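Local coordinates for DNA repair protein RecN (Deinococcus radiodurans, PDB 4ABX), which probably takes part in recombinational repair of damaged DNA as an SMC-like ATP-binding protein, here represented by its coiled-coil domain alone, at residues V21-E26 with K138-P143; P31-G36 with S132-L137. All blocks are in the same frame, centred on the assembly; numbering follows the deposited sequence.

Contact 1. Residues V21-E26 with K138-P143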
ATOM      1  N   VAL A  21      57.757  12.364  14.177  1.00 20.57           N
ATOM      2  CA  VAL A  21      58.039  13.301  13.089  1.00 25.73           C
ATOM      3  C   VAL A  21      57.603  12.737  11.740  1.00 30.04           C
ATOM      4  O   VAL A  21      56.974  13.431  10.939  1.00 30.25           O
ATOM      5  CB  VAL A  21      59.541  13.661  13.042  1.00 28.47           C
ATOM      6  CG1 VAL A  21      59.904  14.344  11.724  1.00 26.47           C
ATOM      7  CG2 VAL A  21      59.917  14.533  14.241  1.00 24.45           C
ATOM      8  N   GLN A  22      57.934  11.472  11.499  1.00 28.88           N
ATOM      9  CA  GLN A  22      57.522  10.793  10.278  1.00 30.40           C
ATOM     10  C   GLN A  22      55.999  10.762  10.156  1.00 26.49           C
ATOM     11  O   GLN A  22      55.453  11.072   9.095  1.00 25.61           O
ATOM     12  CB  GLN A  22      58.078   9.366  10.239  1.00 36.64           C
ATOM     13  CG  GLN A  22      57.788   8.615   8.949  1.00 46.54           C
ATOM     14  CD  GLN A  22      58.387   7.214   8.936  1.00 58.69           C
ATOM     15  OE1 GLN A  22      58.708   6.647   9.985  1.00 58.96           O
ATOM     16  NE2 GLN A  22      58.543   6.650   7.742  1.00 64.07           N
ATOM     17  N   GLU A  23      55.314  10.390  11.239  1.00 23.39           N
ATOM     18  CA  GLU A  23      53.852  10.283  11.206  1.00 24.92           C
ATOM     19  C   GLU A  23      53.194  11.589  10.781  1.00 27.36           C
ATOM     20  O   GLU A  23      52.325  11.607   9.909  1.00 25.07           O
ATOM     21  CB  GLU A  23      53.278   9.836  12.557  1.00 24.06           C
ATOM     22  CG  GLU A  23      51.765   9.658  12.517  1.00 30.35           C
ATOM     23  CD  GLU A  23      51.171   9.162  13.828  1.00 36.63           C
ATOM     24  OE1 GLU A  23      51.773   9.394  14.898  1.00 35.92           O
ATOM     25  OE2 GLU A  23      50.089   8.540  13.783  1.00 41.89           O
ATOM     26  N   ILE A  24      53.608  12.678  11.415  1.00 24.29           N
ATOM     27  CA  ILE A  24      53.087  14.004  11.106  1.00 24.95           C
ATOM     28  C   ILE A  24      53.442  14.459   9.684  1.00 28.10           C
ATOM     29  O   ILE A  24      52.624  15.058   8.982  1.00 27.18           O
ATOM     30  CB  ILE A  24      53.608  15.032  12.137  1.00 24.51           C
ATOM     31  CG1 ILE A  24      52.954  14.779  13.498  1.00 21.41           C
ATOM     32  CG2 ILE A  24      53.370  16.468  11.655  1.00 24.67           C
ATOM     33  CD1 ILE A  24      53.653  15.477  14.667  1.00 20.81           C
ATOM     34  N   SER A  25      54.661  14.163   9.252  1.00 26.52           N
ATOM     35  CA  SER A  25      55.132  14.648   7.962  1.00 26.51           C
ATOM     36  C   SER A  25      54.452  13.922   6.810  1.00 25.19           C
ATOM     37  O   SER A  25      54.209  14.509   5.754  1.00 28.98           O
ATOM     38  CB  SER A  25      56.655  14.509   7.861  1.00 34.29           C
ATOM     39  OG  SER A  25      57.277  15.172   8.948  1.00 43.09           O
ATOM     40  N   GLU A  26      54.149  12.646   7.010  1.00 24.77           N
ATOM     41  CA  GLU A  26      53.486  11.860   5.970  1.00 31.96           C
ATOM     42  C   GLU A  26      52.073  12.356   5.681  1.00 32.83           C
ATOM     43  O   GLU A  26      51.585  12.238   4.557  1.00 34.21           O
ATOM     44  CB  GLU A  26      53.467  10.373   6.334  1.00 34.49           C
ATOM     45  CG  GLU A  26      54.834   9.715   6.227  1.00 47.52           C
ATOM     46  CD  GLU A  26      54.828   8.267   6.669  1.00 54.43           C
ATOM     47  OE1 GLU A  26      53.819   7.831   7.264  1.00 56.50           O
ATOM     48  OE2 GLU A  26      55.832   7.566   6.424  1.00 57.38           O
ATOM     49  N   LYS A 138      45.326  14.939  15.574  1.00 22.87           N
ATOM     50  CA  LYS A 138      44.893  15.816  16.657  1.00 22.71           C
ATOM     51  C   LYS A 138      44.678  15.035  17.960  1.00 21.81           C
ATOM     52  O   LYS A 138      44.894  15.563  19.051  1.00 21.47           O
ATOM     53  CB  LYS A 138      43.628  16.593  16.257  1.00 25.64           C
ATOM     54  CG  LYS A 138      43.823  17.492  15.025  1.00 18.51           C
ATOM     55  CD  LYS A 138      42.687  18.493  14.832  1.00 21.99           C
ATOM     56  CE  LYS A 138      41.403  17.822  14.390  1.00 28.58           C
ATOM     57  NZ  LYS A 138      40.301  18.820  14.220  1.00 26.91           N
ATOM     58  N   ASN A 139      44.273  13.775  17.840  1.00 19.49           N
ATOM     59  CA  ASN A 139      44.082  12.908  19.005  1.00 21.00           C
ATOM     60  C   ASN A 139      45.390  12.534  19.719  1.00 26.05           C
ATOM     61  O   ASN A 139      45.379  12.156  20.896  1.00 17.67           O
ATOM     62  CB  ASN A 139      43.318  11.636  18.620  1.00 25.06           C
ATOM     63  CG  ASN A 139      41.830  11.891  18.386  1.00 39.85           C
ATOM     64  OD1 ASN A 139      41.274  12.884  18.862  1.00 36.05           O
ATOM     65  ND2 ASN A 139      41.182  10.991  17.653  1.00 42.13           N
ATOM     66  N   LYS A 140      46.507  12.632  19.006  1.00 20.24           N
ATOM     67  CA  LYS A 140      47.815  12.332  19.587  1.00 21.42           C
ATOM     68  C   LYS A 140      48.617  13.594  19.908  1.00 20.40           C
ATOM     69  O   LYS A 140      49.276  13.673  20.942  1.00 22.81           O
ATOM     70  CB  LYS A 140      48.635  11.448  18.639  1.00 24.12           C
ATOM     71  CG  LYS A 140      47.958  10.147  18.223  1.00 29.33           C
ATOM     72  CD  LYS A 140      48.829   9.375  17.231  1.00 34.97           C
ATOM     73  CE  LYS A 140      48.133   8.113  16.739  1.00 37.79           C
ATOM     74  NZ  LYS A 140      48.945   7.396  15.722  1.00 32.15           N
ATOM     75  N   TYR A 141      48.551  14.578  19.017  1.00 23.49           N
ATOM     76  CA  TYR A 141      49.448  15.725  19.069  1.00 24.84           C
ATOM     77  C   TYR A 141      48.728  17.069  19.149  1.00 31.24           C
ATOM     78  O   TYR A 141      49.378  18.120  19.105  1.00 31.63           O
ATOM     79  CB  TYR A 141      50.346  15.734  17.827  1.00 21.39           C
ATOM     80  CG  TYR A 141      50.979  14.408  17.485  1.00 21.77           C
ATOM     81  CD1 TYR A 141      51.963  13.859  18.296  1.00 22.67           C
ATOM     82  CD2 TYR A 141      50.612  13.718  16.336  1.00 17.67           C
ATOM     83  CE1 TYR A 141      52.553  12.651  17.985  1.00 21.92           C
ATOM     84  CE2 TYR A 141      51.206  12.508  16.013  1.00 23.65           C
ATOM     85  CZ  TYR A 141      52.171  11.976  16.847  1.00 23.48           C
ATOM     86  OH  TYR A 141      52.761  10.773  16.544  1.00 24.25           O
ATOM     87  N   GLY A 142      47.398  17.031  19.265  1.00 26.48           N
ATOM     88  CA  GLY A 142      46.553  18.216  19.143  1.00 25.61           C
ATOM     89  C   GLY A 142      46.577  19.144  20.340  1.00 29.89           C
ATOM     90  O   GLY A 142      47.584  19.198  21.044  1.00 31.05           O
ATOM     91  N   PRO A 143      45.456  19.848  20.616  1.00 28.86           N
ATOM     92  CA  PRO A 143      44.092  19.744  20.065  1.00 25.68           C
ATOM     93  C   PRO A 143      43.890  20.214  18.620  1.00 26.19           C
ATOM     94  O   PRO A 143      43.091  19.613  17.903  1.00 32.78           O
ATOM     95  CB  PRO A 143      43.254  20.637  20.998  1.00 27.68           C
ATOM     96  CG  PRO A 143      44.165  21.044  22.132  1.00 31.31           C
ATOM     97  CD  PRO A 143      45.558  20.922  21.620  1.00 32.05           C
TER
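K140 NZ donates to E23 OE2 at 2.5 Å, a salt bridge that uses the syn lone pair of the carboxylate, on the side of its other oxygen. That other oxygen, OE1, accepts a hydrogen bond from Y141 OH; the modelled separation is very short, so its exact length is doubtful. Two consecutive residues thus hold the two ends of one carboxylate and limit its rotation. E23 reaches them with CG anti to the backbone N (chi1 -177°) and an extended chain, and its carboxylate stands almost perpendicular to the phenol ring (89°), with CD at the ring edge and in its plane. The extended chain of K140 crosses E23 at about a right angle. These residues join helix 6-27 to the end of helix 121-141 in the coiled-coil domain, and I24 supplies the apolar half of the joint. Its CD1 lies 4.0 Å from the centroid of the Y141 ring in a CH-pi contact, and its CG1 comes within 3.8 Å of Y141 CE2. On the opposite ring face, K140 CB sits 3.7 Å above the plane. With an alanine in place of I24, one face of the Y141 ring would probably lose its hydrocarbon cover, leaving the phenol freer to tilt. Helix 145-169 flanks this cluster, with V148 against both I24 and Y141 and F151 meeting the Y141 ring.

Contact 2. Residues P31-G36 with S132-L137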
ATOM      1  N   PRO A  31      47.249  23.730   8.731  1.00 34.61           N
ATOM      2  CA  PRO A  31      46.278  24.416   9.587  1.00 33.42           C
ATOM      3  C   PRO A  31      45.338  25.286   8.759  1.00 34.61           C
ATOM      4  O   PRO A  31      45.786  26.028   7.885  1.00 35.18           O
ATOM      5  CB  PRO A  31      47.158  25.273  10.494  1.00 37.15           C
ATOM      6  CG  PRO A  31      48.454  24.511  10.573  1.00 37.84           C
ATOM      7  CD  PRO A  31      48.634  23.905   9.207  1.00 36.77           C
ATOM      8  N   GLY A  32      44.041  25.176   9.018  1.00 28.22           N
ATOM      9  CA  GLY A  32      43.056  25.916   8.246  1.00 31.65           C
ATOM     10  C   GLY A  32      42.308  25.085   7.214  1.00 36.29           C
ATOM     11  O   GLY A  32      41.176  25.414   6.855  1.00 34.38           O
ATOM     12  N   GLU A  33      42.925  24.003   6.742  1.00 35.10           N
ATOM     13  CA  GLU A  33      42.331  23.193   5.675  1.00 30.09           C
ATOM     14  C   GLU A  33      40.998  22.552   6.072  1.00 28.88           C
ATOM     15  O   GLU A  33      40.215  22.156   5.207  1.00 27.09           O
ATOM     16  CB  GLU A  33      43.308  22.112   5.194  1.00 27.02           C
ATOM     17  CG  GLU A  33      43.506  20.943   6.177  1.00 19.71           C
ATOM     18  CD  GLU A  33      44.422  19.857   5.620  1.00 28.12           C
ATOM     19  OE1 GLU A  33      44.031  19.188   4.642  1.00 28.29           O
ATOM     20  OE2 GLU A  33      45.538  19.676   6.156  1.00 25.99           O
ATOM     21  N   GLU A  34      40.741  22.446   7.373  1.00 28.62           N
ATOM     22  CA  GLU A  34      39.532  21.769   7.844  1.00 26.44           C
ATOM     23  C   GLU A  34      38.256  22.544   7.544  1.00 25.12           C
ATOM     24  O   GLU A  34      37.172  21.950   7.475  1.00 21.12           O
ATOM     25  CB  GLU A  34      39.622  21.453   9.340  1.00 32.68           C
ATOM     26  CG  GLU A  34      40.608  20.346   9.672  1.00 33.04           C
ATOM     27  CD  GLU A  34      40.874  20.220  11.161  1.00 30.84           C
ATOM     28  OE1 GLU A  34      41.183  21.245  11.808  1.00 34.63           O
ATOM     29  OE2 GLU A  34      40.773  19.090  11.683  1.00 29.26           O
ATOM     30  N   GLU A  35      38.380  23.861   7.368  1.00 26.35           N
ATOM     31  CA  GLU A  35      37.226  24.692   7.033  1.00 31.67           C
ATOM     32  C   GLU A  35      36.616  24.279   5.699  1.00 28.84           C
ATOM     33  O   GLU A  35      35.407  24.054   5.598  1.00 24.34           O
ATOM     34  CB  GLU A  35      37.589  26.180   6.984  1.00 32.24           C
ATOM     35  CG  GLU A  35      36.390  27.053   6.619  1.00 40.57           C
ATOM     36  CD  GLU A  35      36.767  28.486   6.283  1.00 52.56           C
ATOM     37  OE1 GLU A  35      37.978  28.786   6.195  1.00 53.48           O
ATOM     38  OE2 GLU A  35      35.845  29.311   6.102  1.00 56.32           O
ATOM     39  N   GLY A  36      37.459  24.198   4.673  1.00 28.79           N
ATOM     40  CA  GLY A  36      37.025  23.759   3.360  1.00 30.14           C
ATOM     41  C   GLY A  36      36.519  22.326   3.369  1.00 31.78           C
ATOM     42  O   GLY A  36      35.493  22.019   2.760  1.00 26.96           O
ATOM     43  N   SER A 132      39.541  12.196   8.694  1.00 16.37           N
ATOM     44  CA  SER A 132      39.896  11.125   9.615  1.00 22.79           C
ATOM     45  C   SER A 132      41.393  11.123   9.894  1.00 23.03           C
ATOM     46  O   SER A 132      41.812  10.889  11.026  1.00 19.98           O
ATOM     47  CB  SER A 132      39.481   9.765   9.055  1.00 31.19           C
ATOM     48  OG  SER A 132      39.964   8.723   9.885  1.00 38.12           O
ATOM     49  N   ALA A 133      42.193  11.380   8.861  1.00 19.84           N
ATOM     50  CA  ALA A 133      43.644  11.401   9.027  1.00 24.57           C
ATOM     51  C   ALA A 133      44.053  12.570   9.913  1.00 21.64           C
ATOM     52  O   ALA A 133      44.919  12.432  10.778  1.00 22.64           O
ATOM     53  CB  ALA A 133      44.348  11.465   7.673  1.00 26.81           C
ATOM     54  N   LEU A 134      43.418  13.722   9.705  1.00 20.85           N
ATOM     55  CA  LEU A 134      43.700  14.903  10.518  1.00 17.61           C
ATOM     56  C   LEU A 134      43.249  14.696  11.968  1.00 20.42           C
ATOM     57  O   LEU A 134      43.943  15.105  12.903  1.00 19.75           O
ATOM     58  CB  LEU A 134      43.055  16.163   9.911  1.00 15.84           C
ATOM     59  CG  LEU A 134      43.606  16.607   8.555  1.00 20.37           C
ATOM     60  CD1 LEU A 134      42.750  17.712   7.937  1.00 18.27           C
ATOM     61  CD2 LEU A 134      45.069  17.051   8.679  1.00 22.73           C
ATOM     62  N   SER A 135      42.096  14.054  12.150  1.00 20.63           N
ATOM     63  CA  SER A 135      41.575  13.751  13.490  1.00 26.56           C
ATOM     64  C   SER A 135      42.496  12.829  14.283  1.00 22.47           C
ATOM     65  O   SER A 135      42.723  13.035  15.477  1.00 19.19           O
ATOM     66  CB  SER A 135      40.184  13.105  13.408  1.00 31.46           C
ATOM     67  OG  SER A 135      39.210  14.041  12.993  1.00 37.45           O
ATOM     68  N   LYS A 136      43.012  11.800  13.622  1.00 20.29           N
ATOM     69  CA  LYS A 136      43.947  10.888  14.271  1.00 23.62           C
ATOM     70  C   LYS A 136      45.182  11.634  14.789  1.00 25.10           C
ATOM     71  O   LYS A 136      45.669  11.347  15.885  1.00 24.58           O
ATOM     72  CB  LYS A 136      44.347   9.758  13.322  1.00 25.91           C
ATOM     73  CG  LYS A 136      43.175   8.878  12.898  1.00 36.85           C
ATOM     74  CD  LYS A 136      43.626   7.740  11.992  1.00 43.90           C
ATOM     75  CE  LYS A 136      42.456   6.837  11.609  1.00 46.71           C
ATOM     76  NZ  LYS A 136      42.885   5.712  10.730  1.00 49.72           N
ATOM     77  N   LEU A 137      45.670  12.600  14.009  1.00 24.09           N
ATOM     78  CA  LEU A 137      46.820  13.415  14.418  1.00 19.56           C
ATOM     79  C   LEU A 137      46.502  14.315  15.606  1.00 25.15           C
ATOM     80  O   LEU A 137      47.314  14.455  16.527  1.00 25.94           O
ATOM     81  CB  LEU A 137      47.324  14.277  13.255  1.00 22.26           C
ATOM     82  CG  LEU A 137      48.130  13.574  12.166  1.00 20.97           C
ATOM     83  CD1 LEU A 137      48.772  14.602  11.247  1.00 27.38           C
ATOM     84  CD2 LEU A 137      49.192  12.687  12.796  1.00 20.93           C
TER
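E33 is the first residue of P31-G36 to meet the opposing helix, directly after a turn in which G32 adopts a positive phi (103°) and its carbonyl O accepts from E35 N in the opening turn of helix 33-63. The E33 side chain and that of L134 approach from opposite directions, and the closest pair is E33 CD with L134 CD1 at 3.6 Å. The methylene E33 CG rests against the same methyl at 3.8 Å, while L134 CD2 lies 3.7 Å from E33 OE2, so the two branches of the leucine fit against the end of the glutamate. The first torsion of E33 (chi1 73°) places CG between its backbone N and carbonyl carbon, and the chain then runs out extended to L134. Its carboxylate is occupied by polar partners: OE1 pairs with R130 NE in a salt bridge and OE2 accepts from D30 N, which together should hold the group steady beside the leucine. E34 follows; its side chain and that of L134 slide past each other, pointing in opposite directions, which brings E34 CG to 3.8 Å from L134 CD1. That methyl therefore meets the methylenes of two successive glutamates and, at E33, the carboxylate as well. The charged end of E34 is engaged by K138, whose NZ forms a salt bridge with OE2. L134 itself is buried, and L145 and P29 also pack against it. Helices 33-63 and 121-141 run roughly antiparallel here, as expected in the coiled-coil domain of this SMC-like protein.

Overall arrangement
Contacts 1 and 2 lie on successive parts of helix 121-141, their centres 11 Å apart, and bind it first to helix 33-63 and then to helix 6-27. The same helix thus spans the break between those two consecutive helices. A salt bridge between K138 NZ of contact 1 and E34 OE2 of contact 2, 2.6 Å long, connects the two directly; E23 CG also packs on L137 CD2 at 4.0 Å. The centre of contact 1 lies about 23 Å from the centre of the chain, that of contact 2 about 15 Å. Helix 145-169 touches side chains of both. The ATP-binding head of SMC-like proteins is not part of this coiled-coil fragment.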